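Local structure of alpha-1,2-Mannosidase (Trichoderma reesei, 1HCU) at residues S152-P157 / V226-G231; S172-E177 / S241-S246; G213-W218 / Q234-S239; P219-T224 / S246-L251. The protein probably hydrolyses alpha-1,2-linked mannose residues of high-mannose N-glycans, as a calcium-dependent member of glycosyl hydrolase family 47. All coordinates share one frame; numbering follows the deposited sequence.

Contact 1 (S152-P157 / V226-G231); sequences SGVPDP and VSTSNG. With NAG (2-acetamido-2-deoxy-beta-D-glucopyranose), chain E.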
loop_
_atom_site.group_PDB
_atom_site.type_symbol
_atom_site.label_atom_id
_atom_site.label_comp_id
_atom_site.label_asym_id
_atom_site.label_seq_id
_atom_site.Cartn_x
_atom_site.Cartn_y
_atom_site.Cartn_z
ATOM N N SER A 152 10.509 14.294 -21.287
ATOM C CA SER A 152 11.526 13.511 -20.574
ATOM C C SER A 152 11.198 12.023 -20.463
ATOM O O SER A 152 12.091 11.181 -20.373
ATOM C CB SER A 152 11.710 14.043 -19.150
ATOM O OG SER A 152 10.550 13.796 -18.374
ATOM N N GLY A 153 9.913 11.707 -20.451
ATOM C CA GLY A 153 9.512 10.329 -20.301
ATOM C C GLY A 153 8.942 10.148 -18.905
ATOM O O GLY A 153 8.360 9.106 -18.602
ATOM N N VAL A 154 9.120 11.152 -18.046
ATOM C CA VAL A 154 8.578 11.094 -16.691
ATOM C C VAL A 154 7.074 11.160 -16.894
ATOM O O VAL A 154 6.559 12.106 -17.506
ATOM C CB VAL A 154 9.023 12.304 -15.813
ATOM C CG1 VAL A 154 8.309 12.270 -14.458
ATOM C CG2 VAL A 154 10.526 12.280 -15.610
ATOM N N PRO A 155 6.343 10.161 -16.385
ATOM C CA PRO A 155 4.886 10.118 -16.532
ATOM C C PRO A 155 4.130 11.326 -15.988
ATOM O O PRO A 155 4.502 11.906 -14.969
ATOM C CB PRO A 155 4.506 8.833 -15.798
ATOM C CG PRO A 155 5.532 8.785 -14.708
ATOM C CD PRO A 155 6.800 9.113 -15.459
ATOM N N ASP A 156 3.069 11.696 -16.696
ATOM C CA ASP A 156 2.187 12.783 -16.304
ATOM C C ASP A 156 1.259 12.036 -15.344
ATOM O O ASP A 156 0.800 10.948 -15.664
ATOM C CB ASP A 156 1.416 13.267 -17.534
ATOM C CG ASP A 156 0.488 14.426 -17.239
ATOM O OD1 ASP A 156 0.533 15.408 -18.013
ATOM O OD2 ASP A 156 -0.293 14.356 -16.261
ATOM N N PRO A 157 0.984 12.601 -14.156
ATOM C CA PRO A 157 0.117 11.986 -13.140
ATOM C C PRO A 157 -1.354 11.773 -13.514
ATOM O O PRO A 157 -2.021 10.891 -12.965
ATOM C CB PRO A 157 0.266 12.932 -11.952
ATOM C CG PRO A 157 0.415 14.267 -12.613
ATOM C CD PRO A 157 1.391 13.959 -13.745
ATOM N N VAL A 226 9.376 15.902 -9.351
ATOM C CA VAL A 226 10.225 15.805 -10.532
ATOM C C VAL A 226 9.560 16.430 -11.760
ATOM O O VAL A 226 8.384 16.196 -12.040
ATOM C CB VAL A 226 10.571 14.327 -10.843
ATOM C CG1 VAL A 226 11.423 14.242 -12.105
ATOM C CG2 VAL A 226 11.306 13.715 -9.683
ATOM N N SER A 227 10.335 17.233 -12.477
ATOM C CA SER A 227 9.885 17.928 -13.679
ATOM C C SER A 227 9.564 16.940 -14.802
ATOM O O SER A 227 10.349 16.029 -15.076
ATOM C CB SER A 227 10.990 18.888 -14.135
ATOM O OG SER A 227 10.737 19.385 -15.434
ATOM N N THR A 228 8.419 17.119 -15.456
ATOM C CA THR A 228 8.042 16.227 -16.546
ATOM C C THR A 228 8.745 16.602 -17.853
ATOM O O THR A 228 8.878 15.772 -18.752
ATOM C CB THR A 228 6.518 16.229 -16.778
ATOM O OG1 THR A 228 6.080 17.549 -17.123
ATOM C CG2 THR A 228 5.797 15.773 -15.513
ATOM N N SER A 229 9.208 17.848 -17.944
ATOM C CA SER A 229 9.905 18.321 -19.135
ATOM C C SER A 229 11.370 17.885 -19.193
ATOM O O SER A 229 11.875 17.590 -20.270
ATOM C CB SER A 229 9.818 19.855 -19.243
ATOM O OG SER A 229 10.483 20.507 -18.173
ATOM N N ASN A 230 12.060 17.842 -18.053
ATOM C CA ASN A 230 13.470 17.432 -18.069
ATOM C C ASN A 230 13.884 16.436 -16.985
ATOM O O ASN A 230 15.070 16.132 -16.833
ATOM C CB ASN A 230 14.386 18.657 -18.006
ATOM C CG ASN A 230 14.067 19.561 -16.842
ATOM O OD1 ASN A 230 13.865 19.100 -15.720
ATOM N ND2 ASN A 230 14.032 20.863 -17.109
ATOM N N GLY A 231 12.904 15.940 -16.236
ATOM C CA GLY A 231 13.169 14.969 -15.191
ATOM C C GLY A 231 14.142 15.375 -14.100
ATOM O O GLY A 231 14.816 14.526 -13.528
HETATM C C1 NAG E . 13.619 21.801 -16.083
HETATM C C2 NAG E . 14.501 23.056 -16.114
HETATM C C3 NAG E . 14.028 24.040 -15.035
HETATM C C4 NAG E . 12.521 24.304 -15.136
HETATM C C5 NAG E . 11.759 22.972 -15.162
HETATM C C6 NAG E . 10.272 23.157 -15.366
HETATM C C7 NAG E . 16.808 22.792 -16.777
HETATM C C8 NAG E . 18.093 23.502 -16.385
HETATM N N2 NAG E . 15.874 22.670 -15.840
HETATM O O3 NAG E . 14.740 25.265 -15.160
HETATM O O4 NAG E . 12.089 25.072 -14.018
HETATM O O5 NAG E . 12.239 22.151 -16.242
HETATM O O6 NAG E . 9.540 22.065 -14.831
HETATM O O7 NAG E . 16.667 22.362 -17.923
#

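Contact 2 (S172-E177 / S241-S246); sequences SNNVAE and SGLMDS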
loop_
_atom_site.group_PDB
_atom_site.type_symbol
_atom_site.label_atom_id
_atom_site.label_comp_id
_atom_site.label_asym_id
_atom_site.label_seq_id
_atom_site.Cartn_x
_atom_site.Cartn_y
_atom_site.Cartn_z
ATOM N N SER A 172 5.012 18.562 -13.643
ATOM C CA SER A 172 5.773 17.807 -12.649
ATOM C C SER A 172 4.901 16.752 -11.986
ATOM O O SER A 172 3.678 16.781 -12.103
ATOM C CB SER A 172 6.342 18.732 -11.568
ATOM O OG SER A 172 5.314 19.213 -10.724
ATOM N N ASN A 173 5.545 15.834 -11.273
ATOM C CA ASN A 173 4.865 14.747 -10.587
ATOM C C ASN A 173 5.703 14.434 -9.338
ATOM O O ASN A 173 6.832 14.936 -9.208
ATOM C CB ASN A 173 4.819 13.534 -11.529
ATOM C CG ASN A 173 3.742 12.518 -11.156
ATOM O OD1 ASN A 173 3.062 12.640 -10.134
ATOM N ND2 ASN A 173 3.589 11.503 -11.996
ATOM N N ASN A 174 5.157 13.630 -8.420
ATOM C CA ASN A 174 5.895 13.251 -7.215
ATOM C C ASN A 174 6.535 11.875 -7.407
ATOM O O ASN A 174 6.073 11.080 -8.227
ATOM C CB ASN A 174 4.994 13.263 -5.955
ATOM C CG ASN A 174 3.779 12.340 -6.062
ATOM O OD1 ASN A 174 2.698 12.758 -6.492
ATOM N ND2 ASN A 174 3.952 11.088 -5.666
ATOM N N VAL A 175 7.601 11.608 -6.654
ATOM C CA VAL A 175 8.326 10.350 -6.759
ATOM C C VAL A 175 7.489 9.118 -6.450
ATOM O O VAL A 175 7.682 8.070 -7.065
ATOM C CB VAL A 175 9.606 10.346 -5.860
ATOM C CG1 VAL A 175 10.549 11.453 -6.310
ATOM C CG2 VAL A 175 9.240 10.516 -4.393
ATOM N N ALA A 176 6.554 9.215 -5.513
ATOM C CA ALA A 176 5.733 8.047 -5.225
ATOM C C ALA A 176 4.926 7.637 -6.460
ATOM O O ALA A 176 4.929 6.471 -6.840
ATOM C CB ALA A 176 4.799 8.314 -4.048
ATOM N N GLU A 177 4.252 8.588 -7.099
ATOM C CA GLU A 177 3.430 8.266 -8.266
ATOM C C GLU A 177 4.238 7.889 -9.509
ATOM O O GLU A 177 3.770 7.134 -10.359
ATOM C CB GLU A 177 2.471 9.427 -8.563
ATOM C CG GLU A 177 1.640 9.799 -7.330
ATOM C CD GLU A 177 0.428 10.659 -7.632
ATOM O OE1 GLU A 177 0.019 11.428 -6.739
ATOM O OE2 GLU A 177 -0.126 10.559 -8.749
ATOM N N SER A 241 6.068 8.674 3.867
ATOM C CA SER A 241 4.612 8.713 3.806
ATOM C C SER A 241 4.111 9.266 2.468
ATOM O O SER A 241 4.732 9.047 1.430
ATOM C CB SER A 241 4.038 9.532 4.977
ATOM O OG SER A 241 4.417 10.887 4.890
ATOM N N GLY A 242 2.981 9.964 2.495
ATOM C CA GLY A 242 2.409 10.508 1.274
ATOM C C GLY A 242 3.381 11.173 0.317
ATOM O O GLY A 242 4.282 11.899 0.737
ATOM N N LEU A 243 3.197 10.907 -0.974
ATOM C CA LEU A 243 4.029 11.482 -2.028
ATOM C C LEU A 243 5.405 10.859 -2.249
ATOM O O LEU A 243 6.080 11.214 -3.219
ATOM C CB LEU A 243 4.219 12.983 -1.791
ATOM C CG LEU A 243 2.963 13.840 -1.698
ATOM C CD1 LEU A 243 3.393 15.258 -1.370
ATOM C CD2 LEU A 243 2.167 13.780 -3.006
ATOM N N MET A 244 5.831 9.945 -1.377
ATOM C CA MET A 244 7.147 9.326 -1.534
ATOM C C MET A 244 7.213 7.857 -1.128
ATOM O O MET A 244 7.923 7.068 -1.757
ATOM C CB MET A 244 8.195 10.128 -0.738
ATOM C CG MET A 244 9.630 9.601 -0.826
ATOM S SD MET A 244 10.846 10.765 -0.087
ATOM C CE MET A 244 10.973 12.008 -1.405
ATOM N N ASP A 245 6.463 7.488 -0.091
ATOM C CA ASP A 245 6.463 6.118 0.427
ATOM C C ASP A 245 6.661 4.958 -0.552
ATOM O O ASP A 245 7.677 4.261 -0.499
ATOM C CB ASP A 245 5.182 5.850 1.227
ATOM C CG ASP A 245 3.916 6.297 0.491
ATOM O OD1 ASP A 245 3.929 6.425 -0.760
ATOM O OD2 ASP A 245 2.898 6.511 1.182
ATOM N N SER A 246 5.697 4.737 -1.438
ATOM C CA SER A 246 5.793 3.604 -2.352
ATOM C C SER A 246 6.995 3.581 -3.303
ATOM O O SER A 246 7.287 2.542 -3.888
ATOM C CB SER A 246 4.468 3.420 -3.121
ATOM O OG SER A 246 3.981 4.626 -3.687
#

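Contact 3 (G213-W218 / Q234-S239); sequences GSPEAW and QDSSGS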
loop_
_atom_site.group_PDB
_atom_site.type_symbol
_atom_site.label_atom_id
_atom_site.label_comp_id
_atom_site.label_asym_id
_atom_site.label_seq_id
_atom_site.Cartn_x
_atom_site.Cartn_y
_atom_site.Cartn_z
ATOM N N GLY A 213 19.595 17.829 -10.096
ATOM C CA GLY A 213 18.882 19.039 -9.728
ATOM C C GLY A 213 19.178 19.339 -8.268
ATOM O O GLY A 213 20.334 19.526 -7.888
ATOM N N SER A 214 18.148 19.375 -7.433
ATOM C CA SER A 214 18.350 19.639 -6.014
ATOM C C SER A 214 19.210 18.537 -5.399
ATOM O O SER A 214 19.047 17.360 -5.726
ATOM C CB SER A 214 17.005 19.705 -5.295
ATOM O OG SER A 214 16.187 20.713 -5.864
ATOM N N PRO A 215 20.148 18.903 -4.507
ATOM C CA PRO A 215 21.021 17.912 -3.861
ATOM C C PRO A 215 20.215 16.993 -2.949
ATOM O O PRO A 215 19.181 17.395 -2.411
ATOM C CB PRO A 215 22.001 18.778 -3.079
ATOM C CG PRO A 215 21.148 19.939 -2.676
ATOM C CD PRO A 215 20.385 20.249 -3.957
ATOM N N GLU A 216 20.672 15.758 -2.787
ATOM C CA GLU A 216 19.967 14.813 -1.929
ATOM C C GLU A 216 20.141 15.244 -0.483
ATOM O O GLU A 216 21.230 15.634 -0.086
ATOM C CB GLU A 216 20.534 13.409 -2.112
ATOM C CG GLU A 216 20.527 12.952 -3.549
ATOM C CD GLU A 216 21.263 11.651 -3.744
ATOM O OE1 GLU A 216 20.709 10.585 -3.414
ATOM O OE2 GLU A 216 22.411 11.704 -4.222
ATOM N N ALA A 217 19.070 15.185 0.301
ATOM C CA ALA A 217 19.162 15.571 1.704
ATOM C C ALA A 217 20.253 14.710 2.307
ATOM O O ALA A 217 21.097 15.182 3.069
ATOM C CB ALA A 217 17.849 15.318 2.406
ATOM N N TRP A 218 20.214 13.432 1.945
ATOM C CA TRP A 218 21.177 12.440 2.397
ATOM C C TRP A 218 21.252 11.410 1.286
ATOM O O TRP A 218 20.326 11.275 0.496
ATOM C CB TRP A 218 20.710 11.783 3.702
ATOM C CG TRP A 218 21.049 12.573 4.936
ATOM C CD1 TRP A 218 22.294 12.783 5.461
ATOM C CD2 TRP A 218 20.133 13.278 5.782
ATOM N NE1 TRP A 218 22.209 13.579 6.580
ATOM C CE2 TRP A 218 20.896 13.897 6.801
ATOM C CE3 TRP A 218 18.739 13.450 5.779
ATOM C CZ2 TRP A 218 20.313 14.675 7.806
ATOM C CZ3 TRP A 218 18.159 14.224 6.779
ATOM C CH2 TRP A 218 18.948 14.826 7.778
ATOM N N GLN A 234 13.486 19.492 -8.006
ATOM C CA GLN A 234 13.404 20.904 -7.653
ATOM C C GLN A 234 13.349 21.145 -6.144
ATOM O O GLN A 234 13.183 22.286 -5.698
ATOM C CB GLN A 234 12.162 21.502 -8.287
ATOM C CG GLN A 234 10.951 20.645 -8.054
ATOM C CD GLN A 234 9.683 21.408 -8.260
ATOM O OE1 GLN A 234 9.455 21.980 -9.331
ATOM N NE2 GLN A 234 8.840 21.436 -7.232
ATOM N N ASP A 235 13.471 20.071 -5.366
ATOM C CA ASP A 235 13.435 20.178 -3.910
ATOM C C ASP A 235 14.235 19.049 -3.257
ATOM O O ASP A 235 14.599 18.071 -3.914
ATOM C CB ASP A 235 11.987 20.134 -3.424
ATOM C CG ASP A 235 11.324 18.795 -3.697
ATOM O OD1 ASP A 235 11.642 17.819 -2.988
ATOM O OD2 ASP A 235 10.495 18.721 -4.632
ATOM N N SER A 236 14.504 19.195 -1.964
ATOM C CA SER A 236 15.245 18.193 -1.220
ATOM C C SER A 236 14.437 17.716 -0.013
ATOM O O SER A 236 15.000 17.414 1.039
ATOM C CB SER A 236 16.582 18.774 -0.750
ATOM O OG SER A 236 17.345 19.241 -1.851
ATOM N N SER A 237 13.117 17.646 -0.166
ATOM C CA SER A 237 12.257 17.205 0.923
ATOM C C SER A 237 11.661 15.830 0.634
ATOM O O SER A 237 11.582 15.407 -0.516
ATOM C CB SER A 237 11.125 18.208 1.150
ATOM O OG SER A 237 10.189 18.156 0.090
ATOM N N GLY A 238 11.233 15.136 1.683
ATOM C CA GLY A 238 10.653 13.823 1.489
ATOM C C GLY A 238 10.295 13.175 2.807
ATOM O O GLY A 238 10.375 13.822 3.855
ATOM N N SER A 239 9.920 11.899 2.753
ATOM C CA SER A 239 9.533 11.141 3.938
ATOM C C SER A 239 9.169 9.731 3.516
ATOM O O SER A 239 9.328 9.365 2.355
ATOM C CB SER A 239 8.297 11.758 4.572
ATOM O OG SER A 239 7.166 11.533 3.742
HETATM O O HOH W 1 16.927 16.403 -3.870
#

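Contact 4 (P219-T224 / S246-L251); sequences PGLIGT and SFYEYL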
loop_
_atom_site.group_PDB
_atom_site.type_symbol
_atom_site.label_atom_id
_atom_site.label_comp_id
_atom_site.label_asym_id
_atom_site.label_seq_id
_atom_site.Cartn_x
_atom_site.Cartn_y
_atom_site.Cartn_z
ATOM N N PRO A 219 22.362 10.671 1.206
ATOM C CA PRO A 219 22.511 9.658 0.156
ATOM C C PRO A 219 21.279 8.753 0.078
ATOM O O PRO A 219 20.899 8.121 1.063
ATOM C CB PRO A 219 23.772 8.907 0.583
ATOM C CG PRO A 219 24.576 9.972 1.299
ATOM C CD PRO A 219 23.515 10.663 2.127
ATOM N N GLY A 220 20.646 8.705 -1.089
ATOM C CA GLY A 220 19.469 7.867 -1.245
ATOM C C GLY A 220 18.151 8.553 -0.914
ATOM O O GLY A 220 17.096 8.102 -1.357
ATOM N N LEU A 221 18.205 9.632 -0.137
ATOM C CA LEU A 221 17.001 10.369 0.233
ATOM C C LEU A 221 16.787 11.536 -0.727
ATOM O O LEU A 221 17.262 12.658 -0.501
ATOM C CB LEU A 221 17.099 10.864 1.681
ATOM C CG LEU A 221 17.184 9.704 2.681
ATOM C CD1 LEU A 221 17.242 10.229 4.115
ATOM C CD2 LEU A 221 15.971 8.791 2.496
ATOM N N ILE A 222 16.059 11.236 -1.799
ATOM C CA ILE A 222 15.754 12.173 -2.874
ATOM C C ILE A 222 14.626 13.152 -2.587
ATOM O O ILE A 222 13.963 13.077 -1.553
ATOM C CB ILE A 222 15.409 11.392 -4.176
ATOM C CG1 ILE A 222 14.153 10.526 -3.973
ATOM C CG2 ILE A 222 16.581 10.484 -4.547
ATOM C CD1 ILE A 222 13.629 9.854 -5.251
ATOM N N GLY A 223 14.415 14.069 -3.527
ATOM C CA GLY A 223 13.361 15.066 -3.398
ATOM C C GLY A 223 12.004 14.455 -3.707
ATOM O O GLY A 223 11.920 13.282 -4.063
ATOM N N THR A 224 10.947 15.255 -3.597
ATOM C CA THR A 224 9.585 14.790 -3.815
ATOM C C THR A 224 9.003 15.022 -5.213
ATOM O O THR A 224 8.319 14.155 -5.754
ATOM C CB THR A 224 8.628 15.436 -2.779
ATOM O OG1 THR A 224 9.071 15.124 -1.454
ATOM C CG2 THR A 224 7.205 14.923 -2.955
ATOM N N SER A 246 5.697 4.737 -1.438
ATOM C CA SER A 246 5.793 3.604 -2.352
ATOM C C SER A 246 6.995 3.581 -3.303
ATOM O O SER A 246 7.287 2.542 -3.888
ATOM C CB SER A 246 4.468 3.420 -3.121
ATOM O OG SER A 246 3.981 4.626 -3.687
ATOM N N PHE A 247 7.697 4.707 -3.447
ATOM C CA PHE A 247 8.885 4.755 -4.306
ATOM C C PHE A 247 10.014 3.906 -3.707
ATOM O O PHE A 247 10.600 3.068 -4.393
ATOM C CB PHE A 247 9.388 6.190 -4.489
ATOM C CG PHE A 247 10.816 6.263 -4.953
ATOM C CD1 PHE A 247 11.830 6.601 -4.069
ATOM C CD2 PHE A 247 11.153 5.889 -6.250
ATOM C CE1 PHE A 247 13.172 6.558 -4.465
ATOM C CE2 PHE A 247 12.484 5.840 -6.657
ATOM C CZ PHE A 247 13.497 6.173 -5.763
ATOM N N TYR A 248 10.323 4.149 -2.433
ATOM C CA TYR A 248 11.355 3.392 -1.728
ATOM C C TYR A 248 10.937 1.928 -1.656
ATOM O O TYR A 248 11.768 1.030 -1.803
ATOM C CB TYR A 248 11.550 3.931 -0.303
ATOM C CG TYR A 248 12.174 5.306 -0.259
ATOM C CD1 TYR A 248 11.635 6.315 0.538
ATOM C CD2 TYR A 248 13.286 5.606 -1.037
ATOM C CE1 TYR A 248 12.186 7.589 0.550
ATOM C CE2 TYR A 248 13.845 6.870 -1.033
ATOM C CZ TYR A 248 13.289 7.858 -0.242
ATOM O OH TYR A 248 13.833 9.120 -0.260
ATOM N N GLU A 249 9.642 1.703 -1.440
ATOM C CA GLU A 249 9.079 0.355 -1.346
ATOM C C GLU A 249 9.356 -0.478 -2.602
ATOM O O GLU A 249 9.842 -1.608 -2.511
ATOM C CB GLU A 249 7.554 0.433 -1.110
ATOM C CG GLU A 249 6.819 -0.909 -0.919
ATOM C CD GLU A 249 5.287 -0.750 -0.851
ATOM O OE1 GLU A 249 4.563 -1.778 -0.849
ATOM O OE2 GLU A 249 4.808 0.403 -0.798
ATOM N N TYR A 250 9.039 0.071 -3.772
ATOM C CA TYR A 250 9.227 -0.664 -5.020
ATOM C C TYR A 250 10.683 -0.898 -5.403
ATOM O O TYR A 250 10.984 -1.784 -6.200
ATOM C CB TYR A 250 8.486 0.025 -6.177
ATOM C CG TYR A 250 7.020 -0.369 -6.303
ATOM C CD1 TYR A 250 6.244 0.076 -7.382
ATOM C CD2 TYR A 250 6.399 -1.149 -5.331
ATOM C CE1 TYR A 250 4.880 -0.242 -7.479
ATOM C CE2 TYR A 250 5.035 -1.473 -5.422
ATOM C CZ TYR A 250 4.284 -1.015 -6.488
ATOM O OH TYR A 250 2.940 -1.298 -6.528
ATOM N N LEU A 251 11.584 -0.112 -4.830
ATOM C CA LEU A 251 12.999 -0.265 -5.110
ATOM C C LEU A 251 13.473 -1.662 -4.707
ATOM O O LEU A 251 14.081 -2.381 -5.508
ATOM C CB LEU A 251 13.790 0.789 -4.347
ATOM C CG LEU A 251 14.545 1.888 -5.104
ATOM C CD1 LEU A 251 13.830 2.356 -6.340
ATOM C CD2 LEU A 251 14.743 3.031 -4.133
#

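Contact 1 (S152-P157 / V226-G231)
An ST turn at Ser152 grips the glycosylated turn that follows strand 225-227, its hydroxyl OG donating to Thr228 O over 2.6 Å. The hydrogen bond comes from above the Thr228 carbonyl, 56° out of its plane. With chi1 at 68°, OG lies between the Ser152 backbone N and carbonyl carbon, where it also accepts from Val154 N at 3.0 Å; one small hydroxyl thus closes its own turn and ties it to the other segment. Ser152 N adds a weak bond to the same Thr228 O.

Beside this polar grip, Val154 supplies an apolar one. Its CG2 packs 4.1 Å from Val226 CG1 and 3.8 Å from Gly231 CA, an approach suited to a residue without a side chain; Gly231 also has a positive phi of 58°. Thr228 turns its hydroxyl elsewhere, to Ala170 O, while its methyl CG2 faces Pro155 O.

On the far side of the turn the sugar begins. Ser229 OG donates to Ser227 OG, which is hydrogen-bonded in turn to NAG O6 at 3.0 Å, and Asn230 ND2 carries the N-glycan through a covalent bond of 1.5 Å to NAG C1.

Contact 2 (S172-E177 / S241-S246)
Leu243 and Ala176 dominate this contact, with Val175 third: the first turn of helix 175-178 is set against the loop leading into helix 245-257. Ala176 N donates to Leu243 O over 3.1 Å, with an N-H...O angle of 153°. Near the start of a helix an amide has no earlier carbonyl of the helix to meet, so the loop carbonyl supplies the acceptor, approached from above its plane.

Alanine suits its place because the backbones come very close: Ala176 CA and Met244 CA are 4.2 Å apart, and the methyl CB of Ala176 rests 3.2 Å from Leu243 C. Asp245 OD1, on a residue predicted to belong to the active site, approaches the same methyl to 3.9 Å.

Leu243, with a positive phi of 78°, turns its carbonyl toward this helix start while its branch passes over Asn174, the N-cap residue. The two side chains cross at about a right angle, Leu243 CD2 lying 4.1 Å from Asn174 CB. Val175 works on another flank. Its CG2 methyl touches Leu243 O at 3.4 Å and Met244 CG at 3.7 Å, the valine and methionine lying side by side and pointing the same way. A bend at chi3 of -77° brings Met244 CE back onto that methyl as well.

Around the contact, Val175 and Leu243 rest on strand 225-227 through Val226 and Phe225. Ser246, hydrogen-bonded to Ser180, touches Phe99 of helix 98-117.

Contact 3 (G213-W218 / Q234-S239)
Ser236 reaches across to Pro215, and its side chain can be followed atom by atom. CB lies 3.4 Å from Pro215 O, already close to the carbonyl that the hydroxyl will use. Because chi1 is -58°, OG stands beside the Ser236 backbone N and anti to its carbonyl carbon, which directs it at the proline residue. There OG donates to Pro215 O over 2.7 Å, in the carbonyl plane and at a C=O...O angle of 154°. The same OG is flanked by carbon, with Ser214 CB 3.5 Å away and the ring atom Pro215 CD at 3.8 Å. The bond uses a backbone carbonyl, which every residue has; what proline adds is ring carbon beside the hydroxyl.

The segments run in nearly the same direction, 11° apart where they touch. Ser214 CB comes within 3.2 Å of Asp235 O, and farther along Ala217 CB covers Ser236 O with a methyl that also touches Tyr296 of strand 292-297. Asp235 itself points away from Ser214 and Pro215. Its OD1 accepts from Ser237 N on the anti lone pair, an Asx turn just before strand 237-238, and the carboxylate also receives Thr224 N and Phe225 N.

A water sits 2.9 Å from Pro215 O; it also donates toward Asp235 O, although acceptors outnumber its protons. The chemistry is therefore that of a polar surface join, in which a serine hydroxyl, and probably a water, link the two segments where neither is regular, chiefly through their carbonyls.

Contact 4 (P219-T224 / S246-L251)
Ile222 and Phe247 meet from opposite directions, while Leu221 and Tyr248 cross at about a right angle. Two neighbouring aromatic residues of helix 245-257 thereby meet two neighbouring aliphatic ones of the loop 219-224. The backbones stay well apart, Leu221 CA and Tyr248 CA being 9.2 Å from each other, and long side chains are needed to span the distance.

Phe247 CG is anti to the backbone N (chi1 161°), whereas Tyr248 CG is anti to the carbonyl carbon (chi1 -69°); together with their successive positions on the helix, these torsions lead the rings to separate partners. Ile222 extends its CD1 methyl obliquely to the Phe247 ring, 3.4 Å from CE1 and 3.7 Å from CZ. Leu221 CD2 likewise comes obliquely to the tyrosine, lying 3.9 Å from CZ and 3.5 Å from OH. The edge of the Tyr248 ring is met near its plane by Gly220 O, 3.5 Å from CE2. At Gly220 phi is 90°, a backbone shape to which glycine is well suited.

Other parts of the barrel close in: Phe247 also touches Leu208 of helix 196-209, Leu221 touches Thr276 of helix 263-280, and Trp240 stacks on Tyr248. The contact is buried and mainly apolar. No clear hydrogen bond joins its two segments, and the tyrosine hydroxyl has a weak one to Tyr296 OH, so the loop and helix are matched chiefly by shape.

In the fold
The four contacts gather on one side of the (alpha/alpha)7 barrel of family 47. Contact 1, which carries the sugar, and contact 3 lie far out, each centred about 23 Å from the centre of the chain; the centres of contacts 4 and 2 lie deeper, at about 15 and 12 Å. Strands 172-174 and 225-227 join contacts 1 and 2 through Val226 N and Asn173 O, 2.7 Å apart. Contacts 2 and 4 share Ser246, while Thr224 OG1 of contact 4 lies 2.7 Å from Ser237 O of contact 3, a probable hydrogen bond. Contact 2 comes nearest the predicted active site: the side chain of Asp245 is about 6 Å from that of Glu393, and the side chain of Ser246 about 6 Å from the calcium ion.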